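FBP protein (Leishmania major, PDB 5OEZ) probably hydrolyses fructose 1,6-bisphosphate to fructose 6-phosphate and phosphate, a magnesium-dependent step of gluconeogenesis, as a homotetramer with an AMP site. Local coordinates at residues P227-Y232 against D329-F334; A80-L85 against I115-L120; T163-A168 against R305-S310. All blocks are in the same frame, centred on the assembly; numbering follows the deposited sequence.

Contact 1 (P227-Y232 against D329-F334); sequences PWFKEY and DLCMAF
Two helices of the C-terminal part of the class 1 fructose-1,6-bisphosphatase fold pack here, 227-238 and 325-338. Their axes approach to 9.0 Å, with N-to-C directions at 134°. Phe-334 is laid flat against the first helix. Tyr-232 CA stands 3.7 Å from the centroid of the Phe-334 ring, almost on the ring normal, a CH-pi contact. A chi1 of 164° swings the Tyr-232 ring away from its own N and lays one face on Cys-331. Cys-331 CA lies over one face of that ring, and Cys-331 SG sits over the same ring, 4.1 Å from its centroid. The sulfur also meets two other rings at their edges, those of Trp-228 and Phe-229. Cys-331 SG lies 4.0 Å from Trp-228 CZ3. Trp-228 CB lies 3.6 Å from Phe-334 O, and Met-332 bends its chain so that CE reaches Trp-228 CH2. Glu-231, partly exposed, makes a salt bridge with Arg-337. Phe-229 and Cys-331 both touch Tyr-321 of strand 317-323, which ties the pair to the sheet. The two segments share no hydrogen bond. The join therefore rests on aromatic, sulfur and CH-pi contacts, and one thiol lies over the face of one ring and at the edges of two.

Contact 2 (A80-L85 against I115-L120); sequences AFKAYL and IFFDPL
This is a buried, apolar helix-on-sheet contact in the N-terminal part of the fold. Helix 72-87 lies against strand 113-121 of the large mixed sheet, and the two run nearly antiparallel. Phe-81 and Phe-117 form its middle. Their planes are 23° apart and their centroids 5.0 Å apart, but the rings are slid so far that they barely overlap. The closest touch is Phe-81 CB to Phe-117 CE2, 3.5 Å. Phe-117 holds CG between its N and its carbonyl carbon (chi1 64°), which stands the ring up toward the helix. Lys-82 CG meets the edge of this ring at CZ, while its NZ goes on to a salt bridge with Glu-99. Leu-85 and Ile-115 meet tip to tip, Leu-85 CD2 to Ile-115 CD1 at 4.1 Å. At the other end Pro-119 CB comes within 3.9 Å of Phe-81 CD2. Asp-118 points away from the helix, and its OD2 lies close to the carboxylates of Glu-97 and Glu-284. All three are manganese ligands in another structure of this protein. The strand thus presents hydrocarbon to the helix on one side and a metal-binding carboxylate on the other.

Contact 3 (T163-A168 against R305-S310); sequences TDMVSA and RILEQS
Contact 3 joins the two halves of the fructose-1,6-bisphosphatase chain. The turn leading into strand 167-173 of the N-terminal sheet meets the loop between strands 298-300 and 317-323 of the C-terminal part. Val-166 and Ser-167 both face Val-138, a classic beta bulge. Thr-163 is exposed. Thr-163 N makes a weak hydrogen bond to Leu-307 O, 3.2 Å long and well off straight. With chi1 at 50°, Thr-163 places OG1 between its N and its carbonyl carbon and CG2 beside the N. The methyl is thereby brought to the loop, where Thr-163 CG2 lies 3.6 Å from Leu-307 O and 4.0 Å from Leu-307 CB. The same Thr-163 CG2 meets Arg-305 NH2 at 4.1 Å, approaching the guanidinium obliquely. Arg-305 is bent at chi3 (68°), and this curls its head back over its own loop. There Arg-305 NH1 makes a salt bridge to Glu-308 OE2, 3.1 Å long. Glu-308 OE2 is met on its anti side, with the donor tilted out of the carboxylate plane, and the oxygen lies 23° out of the guanidinium plane. Arg-305 NH2 makes a second salt bridge, to Glu-293 of helix 281-294. Two carboxylates thus hold the guanidinium and probably limit its swing. Deeper in, the contact becomes apolar. Of the Leu-307 methyls, CD2 is the one that meets Met-165, and Leu-307 also touches Glu-293. Met-165 also touches Trp-139 and Ala-286, its chain extended as far as SD and then bent. The side chains of Met-165 and Leu-307 cross at about a right angle. Their meeting point is the methyl end of each, Met-165 CE against Leu-307 CD2, 3.9 Å apart.

Contacts 1 and 2 belong to different halves of the chain and lie on opposite sides of its centre, their own centres 36 Å apart. Contact 3 joins those halves, with its centre 24 Å from that of contact 1 and 20 Å from that of contact 2. None of the three touches another. Contacts 2 and 3 reach the same mixed sheet. Contact 2 holds the metal-site residues Asp-118 and Leu-120. Contact 1 lies near the fructose 6-phosphate site, empty in this model, with the Phe-229 side chain about 8 Å from that of Tyr-268. In contact 3, the Met-165 side chain is about 9 Å from that of Tyr-113 in the AMP site.

Contact 1 (P227-Y232 against D329-F334)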
loop_
_atom_site.group_PDB
_atom_site.type_symbol
_atom_site.label_atom_id
_atom_site.label_comp_id
_atom_site.label_asym_id
_atom_site.label_seq_id
_atom_site.Cartn_x
_atom_site.Cartn_y
_atom_site.Cartn_z
ATOM N N PRO C 227 -17.191 46.497 -9.601
ATOM C CA PRO C 227 -17.197 47.283 -8.353
ATOM C C PRO C 227 -18.011 46.685 -7.199
ATOM O O PRO C 227 -17.555 46.721 -6.070
ATOM C CB PRO C 227 -17.776 48.632 -8.793
ATOM C CG PRO C 227 -17.351 48.761 -10.220
ATOM C CD PRO C 227 -17.313 47.364 -10.794
ATOM N N TRP C 228 -19.186 46.135 -7.474
ATOM C CA TRP C 228 -19.986 45.563 -6.404
ATOM C C TRP C 228 -19.251 44.435 -5.648
ATOM O O TRP C 228 -19.396 44.310 -4.442
ATOM C CB TRP C 228 -21.338 45.085 -6.905
ATOM C CG TRP C 228 -21.338 43.816 -7.735
ATOM C CD1 TRP C 228 -21.396 43.728 -9.089
ATOM C CD2 TRP C 228 -21.326 42.460 -7.245
ATOM N NE1 TRP C 228 -21.411 42.407 -9.479
ATOM C CE2 TRP C 228 -21.359 41.611 -8.366
ATOM C CE3 TRP C 228 -21.283 41.888 -5.968
ATOM C CZ2 TRP C 228 -21.364 40.210 -8.250
ATOM C CZ3 TRP C 228 -21.286 40.520 -5.852
ATOM C CH2 TRP C 228 -21.325 39.691 -6.987
ATOM N N PHE C 229 -18.447 43.648 -6.360
ATOM C CA PHE C 229 -17.707 42.564 -5.746
ATOM C C PHE C 229 -16.484 43.054 -4.964
ATOM O O PHE C 229 -16.119 42.458 -3.948
ATOM C CB PHE C 229 -17.304 41.500 -6.776
ATOM C CG PHE C 229 -16.829 40.211 -6.148
ATOM C CD1 PHE C 229 -17.747 39.254 -5.713
ATOM C CD2 PHE C 229 -15.479 39.975 -5.962
ATOM C CE1 PHE C 229 -17.312 38.066 -5.122
ATOM C CE2 PHE C 229 -15.044 38.804 -5.356
ATOM C CZ PHE C 229 -15.965 37.842 -4.944
ATOM N N LYS C 230 -15.860 44.134 -5.416
ATOM C CA LYS C 230 -14.820 44.781 -4.613
ATOM C C LYS C 230 -15.400 45.247 -3.296
ATOM O O LYS C 230 -14.787 45.077 -2.247
ATOM C CB LYS C 230 -14.221 45.979 -5.336
ATOM C CG LYS C 230 -13.448 45.640 -6.594
ATOM C CD LYS C 230 -12.847 46.911 -7.176
ATOM C CE LYS C 230 -12.102 46.638 -8.462
ATOM N NZ LYS C 230 -11.798 47.907 -9.147
ATOM N N GLU C 231 -16.587 45.846 -3.356
ATOM C CA GLU C 231 -17.240 46.331 -2.142
ATOM C C GLU C 231 -17.545 45.210 -1.167
ATOM O O GLU C 231 -17.369 45.377 0.030
ATOM C CB GLU C 231 -18.510 47.114 -2.482
ATOM C CG GLU C 231 -18.207 48.438 -3.167
ATOM C CD GLU C 231 -19.452 49.215 -3.581
ATOM O OE1 GLU C 231 -20.571 48.969 -3.023
ATOM O OE2 GLU C 231 -19.291 50.126 -4.440
ATOM N N TYR C 232 -17.994 44.086 -1.694
ATOM C CA TYR C 232 -18.299 42.917 -0.879
ATOM C C TYR C 232 -17.047 42.416 -0.172
ATOM O O TYR C 232 -17.059 42.162 1.034
ATOM C CB TYR C 232 -18.914 41.808 -1.742
ATOM C CG TYR C 232 -18.933 40.427 -1.103
ATOM C CD1 TYR C 232 -19.679 40.181 0.037
ATOM C CD2 TYR C 232 -18.210 39.368 -1.648
ATOM C CE1 TYR C 232 -19.712 38.928 0.607
ATOM C CE2 TYR C 232 -18.223 38.111 -1.071
ATOM C CZ TYR C 232 -18.978 37.891 0.053
ATOM O OH TYR C 232 -19.023 36.627 0.623
ATOM N N ASP C 329 -26.101 34.811 0.224
ATOM C CA ASP C 329 -27.103 35.922 0.306
ATOM C C ASP C 329 -26.442 37.285 0.568
ATOM O O ASP C 329 -26.827 38.262 -0.040
ATOM C CB ASP C 329 -28.164 35.685 1.395
ATOM C CG ASP C 329 -29.112 34.514 1.078
ATOM O OD1 ASP C 329 -29.201 34.083 -0.092
ATOM O OD2 ASP C 329 -29.749 33.997 2.025
ATOM N N LEU C 330 -25.434 37.330 1.448
ATOM C CA LEU C 330 -24.732 38.575 1.743
ATOM C C LEU C 330 -23.999 39.077 0.497
ATOM O O LEU C 330 -24.049 40.255 0.192
ATOM C CB LEU C 330 -23.754 38.397 2.912
ATOM C CG LEU C 330 -22.893 39.608 3.305
ATOM C CD1 LEU C 330 -23.776 40.700 3.855
ATOM C CD2 LEU C 330 -21.810 39.243 4.313
ATOM N N CYS C 331 -23.357 38.156 -0.217
ATOM C CA CYS C 331 -22.669 38.447 -1.470
ATOM C C CYS C 331 -23.629 39.005 -2.519
ATOM O O CYS C 331 -23.363 40.023 -3.135
ATOM C CB CYS C 331 -21.987 37.173 -1.992
ATOM S SG CYS C 331 -21.043 37.323 -3.519
ATOM N N MET C 332 -24.772 38.353 -2.694
ATOM C CA MET C 332 -25.768 38.815 -3.654
ATOM C C MET C 332 -26.396 40.150 -3.271
ATOM O O MET C 332 -26.875 40.874 -4.145
ATOM C CB MET C 332 -26.852 37.747 -3.877
ATOM C CG MET C 332 -26.376 36.528 -4.657
ATOM S SD MET C 332 -25.579 36.889 -6.252
ATOM C CE MET C 332 -23.841 36.701 -5.854
ATOM N N ALA C 333 -26.412 40.473 -1.979
ATOM C CA ALA C 333 -26.958 41.749 -1.519
ATOM C C ALA C 333 -26.133 42.924 -2.022
ATOM O O ALA C 333 -26.687 43.984 -2.287
ATOM C CB ALA C 333 -27.064 41.776 -0.004
ATOM N N PHE C 334 -24.820 42.750 -2.117
ATOM C CA PHE C 334 -23.973 43.779 -2.720
ATOM C C PHE C 334 -24.249 43.929 -4.228
ATOM O O PHE C 334 -24.263 45.036 -4.742
ATOM C CB PHE C 334 -22.486 43.506 -2.464
ATOM C CG PHE C 334 -22.037 43.865 -1.081
ATOM C CD1 PHE C 334 -22.139 42.951 -0.028
ATOM C CD2 PHE C 334 -21.524 45.136 -0.816
ATOM C CE1 PHE C 334 -21.728 43.289 1.263
ATOM C CE2 PHE C 334 -21.132 45.483 0.459
ATOM C CZ PHE C 334 -21.226 44.552 1.504
#

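Contact 2 (A80-L85 against I115-L120)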
loop_
_atom_site.group_PDB
_atom_site.type_symbol
_atom_site.label_atom_id
_atom_site.label_comp_id
_atom_site.label_asym_id
_atom_site.label_seq_id
_atom_site.Cartn_x
_atom_site.Cartn_y
_atom_site.Cartn_z
ATOM N N ALA C 80 -7.934 7.108 -18.799
ATOM C CA ALA C 80 -8.504 6.205 -17.806
ATOM C C ALA C 80 -10.011 6.333 -17.729
ATOM O O ALA C 80 -10.735 5.350 -17.915
ATOM C CB ALA C 80 -7.894 6.476 -16.443
ATOM N N PHE C 81 -10.486 7.549 -17.490
ATOM C CA PHE C 81 -11.933 7.801 -17.460
ATOM C C PHE C 81 -12.646 7.289 -18.707
ATOM O O PHE C 81 -13.676 6.636 -18.594
ATOM C CB PHE C 81 -12.249 9.274 -17.256
ATOM C CG PHE C 81 -12.495 9.651 -15.824
ATOM C CD1 PHE C 81 -13.710 9.381 -15.232
ATOM C CD2 PHE C 81 -11.519 10.310 -15.080
ATOM C CE1 PHE C 81 -13.951 9.732 -13.912
ATOM C CE2 PHE C 81 -11.750 10.675 -13.766
ATOM C CZ PHE C 81 -12.970 10.385 -13.177
ATOM N N LYS C 82 -12.090 7.562 -19.877
ATOM C CA LYS C 82 -12.734 7.155 -21.127
ATOM C C LYS C 82 -12.765 5.660 -21.305
ATOM O O LYS C 82 -13.775 5.114 -21.747
ATOM C CB LYS C 82 -12.060 7.792 -22.347
ATOM C CG LYS C 82 -12.231 9.290 -22.421
ATOM C CD LYS C 82 -11.753 9.910 -23.736
ATOM C CE LYS C 82 -10.495 9.312 -24.338
ATOM N NZ LYS C 82 -10.092 10.167 -25.487
ATOM N N ALA C 83 -11.657 4.999 -20.980
ATOM C CA ALA C 83 -11.546 3.559 -21.197
ATOM C C ALA C 83 -12.524 2.789 -20.320
ATOM O O ALA C 83 -13.259 1.917 -20.803
ATOM C CB ALA C 83 -10.131 3.090 -20.942
ATOM N N TYR C 84 -12.565 3.140 -19.043
ATOM C CA TYR C 84 -13.433 2.457 -18.113
ATOM C C TYR C 84 -14.910 2.806 -18.311
ATOM O O TYR C 84 -15.761 1.926 -18.195
ATOM C CB TYR C 84 -12.957 2.683 -16.659
ATOM C CG TYR C 84 -11.591 2.054 -16.394
ATOM C CD1 TYR C 84 -11.402 0.681 -16.529
ATOM C CD2 TYR C 84 -10.483 2.830 -16.033
ATOM C CE1 TYR C 84 -10.156 0.106 -16.320
ATOM C CE2 TYR C 84 -9.236 2.260 -15.816
ATOM C CZ TYR C 84 -9.082 0.898 -15.952
ATOM O OH TYR C 84 -7.860 0.318 -15.749
ATOM N N LEU C 85 -15.225 4.065 -18.621
ATOM C CA LEU C 85 -16.627 4.468 -18.841
ATOM C C LEU C 85 -17.202 3.846 -20.104
ATOM O O LEU C 85 -18.316 3.343 -20.076
ATOM C CB LEU C 85 -16.792 5.987 -18.886
ATOM C CG LEU C 85 -16.640 6.731 -17.558
ATOM C CD1 LEU C 85 -16.489 8.222 -17.796
ATOM C CD2 LEU C 85 -17.818 6.462 -16.640
ATOM N N ILE C 115 -22.475 11.533 -19.733
ATOM C CA ILE C 115 -21.576 11.907 -18.644
ATOM C C ILE C 115 -20.552 12.926 -19.126
ATOM O O ILE C 115 -19.941 12.770 -20.177
ATOM C CB ILE C 115 -20.916 10.686 -17.969
ATOM C CG1 ILE C 115 -19.975 11.139 -16.859
ATOM C CG2 ILE C 115 -20.164 9.819 -18.961
ATOM C CD1 ILE C 115 -19.689 10.056 -15.832
ATOM N N PHE C 116 -20.415 13.995 -18.352
ATOM C CA PHE C 116 -19.521 15.081 -18.659
ATOM C C PHE C 116 -18.599 15.186 -17.481
ATOM O O PHE C 116 -19.070 15.310 -16.354
ATOM C CB PHE C 116 -20.319 16.367 -18.880
ATOM C CG PHE C 116 -21.209 16.273 -20.063
ATOM C CD1 PHE C 116 -20.712 16.526 -21.326
ATOM C CD2 PHE C 116 -22.521 15.852 -19.927
ATOM C CE1 PHE C 116 -21.518 16.409 -22.448
ATOM C CE2 PHE C 116 -23.334 15.721 -21.040
ATOM C CZ PHE C 116 -22.831 15.996 -22.305
ATOM N N PHE C 117 -17.296 15.122 -17.736
ATOM C CA PHE C 117 -16.345 15.069 -16.653
ATOM C C PHE C 117 -15.117 15.922 -16.895
ATOM O O PHE C 117 -14.722 16.146 -18.024
ATOM C CB PHE C 117 -15.958 13.603 -16.369
ATOM C CG PHE C 117 -15.238 12.930 -17.503
ATOM C CD1 PHE C 117 -15.936 12.330 -18.545
ATOM C CD2 PHE C 117 -13.854 12.905 -17.533
ATOM C CE1 PHE C 117 -15.257 11.724 -19.597
ATOM C CE2 PHE C 117 -13.177 12.317 -18.591
ATOM C CZ PHE C 117 -13.875 11.734 -19.631
ATOM N N ASP C 118 -14.565 16.442 -15.803
ATOM C CA ASP C 118 -13.250 17.043 -15.785
ATOM C C ASP C 118 -12.323 15.992 -15.138
ATOM O O ASP C 118 -12.367 15.794 -13.927
ATOM C CB ASP C 118 -13.290 18.350 -14.988
ATOM C CG ASP C 118 -11.947 19.080 -14.966
ATOM O OD1 ASP C 118 -10.983 18.655 -15.642
ATOM O OD2 ASP C 118 -11.864 20.125 -14.279
ATOM N N PRO C 119 -11.482 15.310 -15.942
ATOM C CA PRO C 119 -10.704 14.196 -15.374
ATOM C C PRO C 119 -9.673 14.612 -14.324
ATOM O O PRO C 119 -9.411 13.843 -13.402
ATOM C CB PRO C 119 -10.013 13.579 -16.593
ATOM C CG PRO C 119 -9.929 14.686 -17.584
ATOM C CD PRO C 119 -11.136 15.550 -17.356
ATOM N N LEU C 120 -9.109 15.805 -14.457
ATOM C CA LEU C 120 -8.123 16.300 -13.510
ATOM C C LEU C 120 -8.073 17.839 -13.464
ATOM O O LEU C 120 -7.374 18.460 -14.236
ATOM C CB LEU C 120 -6.743 15.681 -13.820
ATOM C CG LEU C 120 -5.715 15.757 -12.698
ATOM C CD1 LEU C 120 -6.160 14.962 -11.479
ATOM C CD2 LEU C 120 -4.399 15.225 -13.231
#

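Contact 3 (T163-A168 against R305-S310)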
loop_
_atom_site.group_PDB
_atom_site.type_symbol
_atom_site.label_atom_id
_atom_site.label_comp_id
_atom_site.label_asym_id
_atom_site.label_seq_id
_atom_site.Cartn_x
_atom_site.Cartn_y
_atom_site.Cartn_z
ATOM N N THR C 163 -31.005 21.175 -13.753
ATOM C CA THR C 163 -32.117 20.655 -12.957
ATOM C C THR C 163 -32.568 19.250 -13.378
ATOM O O THR C 163 -33.249 18.591 -12.603
ATOM C CB THR C 163 -33.337 21.619 -12.978
ATOM O OG1 THR C 163 -33.643 21.976 -14.328
ATOM C CG2 THR C 163 -33.035 22.891 -12.188
ATOM N N ASP C 164 -32.195 18.810 -14.585
ATOM C CA ASP C 164 -32.450 17.440 -15.097
ATOM C C ASP C 164 -31.336 16.428 -14.758
ATOM O O ASP C 164 -31.438 15.245 -15.095
ATOM C CB ASP C 164 -32.576 17.479 -16.627
ATOM C CG ASP C 164 -33.703 18.385 -17.105
ATOM O OD1 ASP C 164 -34.853 18.135 -16.689
ATOM O OD2 ASP C 164 -33.437 19.324 -17.902
ATOM N N MET C 165 -30.262 16.903 -14.134
ATOM C CA MET C 165 -29.099 16.082 -13.831
ATOM C C MET C 165 -29.498 15.029 -12.788
ATOM O O MET C 165 -30.038 15.364 -11.746
ATOM C CB MET C 165 -27.953 16.982 -13.322
ATOM C CG MET C 165 -26.541 16.430 -13.450
ATOM S SD MET C 165 -25.253 17.450 -12.661
ATOM C CE MET C 165 -25.861 19.098 -12.983
ATOM N N VAL C 166 -29.234 13.762 -13.080
ATOM C CA VAL C 166 -29.579 12.679 -12.142
ATOM C C VAL C 166 -28.489 12.368 -11.102
ATOM O O VAL C 166 -28.810 11.861 -10.038
ATOM C CB VAL C 166 -29.990 11.374 -12.829
ATOM C CG1 VAL C 166 -31.101 11.632 -13.832
ATOM C CG2 VAL C 166 -28.793 10.713 -13.474
ATOM N N SER C 167 -27.225 12.697 -11.386
ATOM C CA SER C 167 -26.160 12.464 -10.412
ATOM C C SER C 167 -24.946 13.334 -10.660
ATOM O O SER C 167 -24.723 13.823 -11.759
ATOM C CB SER C 167 -25.758 10.986 -10.431
ATOM O OG SER C 167 -24.740 10.726 -9.493
ATOM N N ALA C 168 -24.200 13.578 -9.601
ATOM C CA ALA C 168 -22.968 14.344 -9.678
ATOM C C ALA C 168 -22.015 13.917 -8.577
ATOM O O ALA C 168 -22.448 13.486 -7.523
ATOM C CB ALA C 168 -23.262 15.837 -9.548
ATOM N N ARG C 305 -29.731 30.686 -10.077
ATOM C CA ARG C 305 -29.182 29.354 -9.892
ATOM C C ARG C 305 -28.443 28.876 -11.125
ATOM O O ARG C 305 -28.966 28.957 -12.230
ATOM C CB ARG C 305 -30.311 28.354 -9.571
ATOM C CG ARG C 305 -30.962 28.549 -8.205
ATOM C CD ARG C 305 -32.223 27.717 -8.082
ATOM N NE ARG C 305 -31.922 26.285 -8.047
ATOM C CZ ARG C 305 -32.724 25.303 -8.463
ATOM N NH1 ARG C 305 -33.922 25.537 -8.991
ATOM N NH2 ARG C 305 -32.316 24.047 -8.366
ATOM N N ILE C 306 -27.235 28.353 -10.914
ATOM C CA ILE C 306 -26.463 27.687 -11.964
ATOM C C ILE C 306 -27.296 26.592 -12.649
ATOM O O ILE C 306 -27.280 26.475 -13.877
ATOM C CB ILE C 306 -25.177 27.028 -11.390
ATOM C CG1 ILE C 306 -24.192 28.071 -10.837
ATOM C CG2 ILE C 306 -24.458 26.174 -12.434
ATOM C CD1 ILE C 306 -23.616 29.026 -11.858
ATOM N N LEU C 307 -28.007 25.794 -11.849
ATOM C CA LEU C 307 -28.789 24.663 -12.357
ATOM C C LEU C 307 -29.941 25.056 -13.261
ATOM O O LEU C 307 -30.355 24.253 -14.099
ATOM C CB LEU C 307 -29.302 23.788 -11.211
ATOM C CG LEU C 307 -28.228 23.082 -10.365
ATOM C CD1 LEU C 307 -28.885 22.213 -9.303
ATOM C CD2 LEU C 307 -27.280 22.253 -11.220
ATOM N N GLU C 308 -30.428 26.285 -13.128
ATOM C CA GLU C 308 -31.496 26.807 -14.015
ATOM C C GLU C 308 -31.002 27.396 -15.352
ATOM O O GLU C 308 -31.827 27.743 -16.180
ATOM C CB GLU C 308 -32.350 27.860 -13.293
ATOM C CG GLU C 308 -33.284 27.303 -12.224
ATOM C CD GLU C 308 -34.049 28.386 -11.456
ATOM O OE1 GLU C 308 -33.892 29.590 -11.764
ATOM O OE2 GLU C 308 -34.811 28.035 -10.524
ATOM N N GLN C 309 -29.693 27.496 -15.578
ATOM C CA GLN C 309 -29.187 28.051 -16.846
ATOM C C GLN C 309 -29.369 27.073 -17.996
ATOM O O GLN C 309 -29.172 25.869 -17.830
ATOM C CB GLN C 309 -27.715 28.424 -16.749
ATOM C CG GLN C 309 -27.422 29.548 -15.765
ATOM C CD GLN C 309 -25.929 29.792 -15.591
ATOM O OE1 GLN C 309 -25.114 29.374 -16.419
ATOM N NE2 GLN C 309 -25.561 30.497 -14.521
ATOM N N SER C 310 -29.739 27.602 -19.159
ATOM C CA SER C 310 -29.833 26.798 -20.381
ATOM C C SER C 310 -28.442 26.482 -20.928
ATOM O O SER C 310 -27.540 27.322 -20.868
ATOM C CB SER C 310 -30.632 27.533 -21.458
ATOM O OG SER C 310 -31.967 27.722 -21.063
#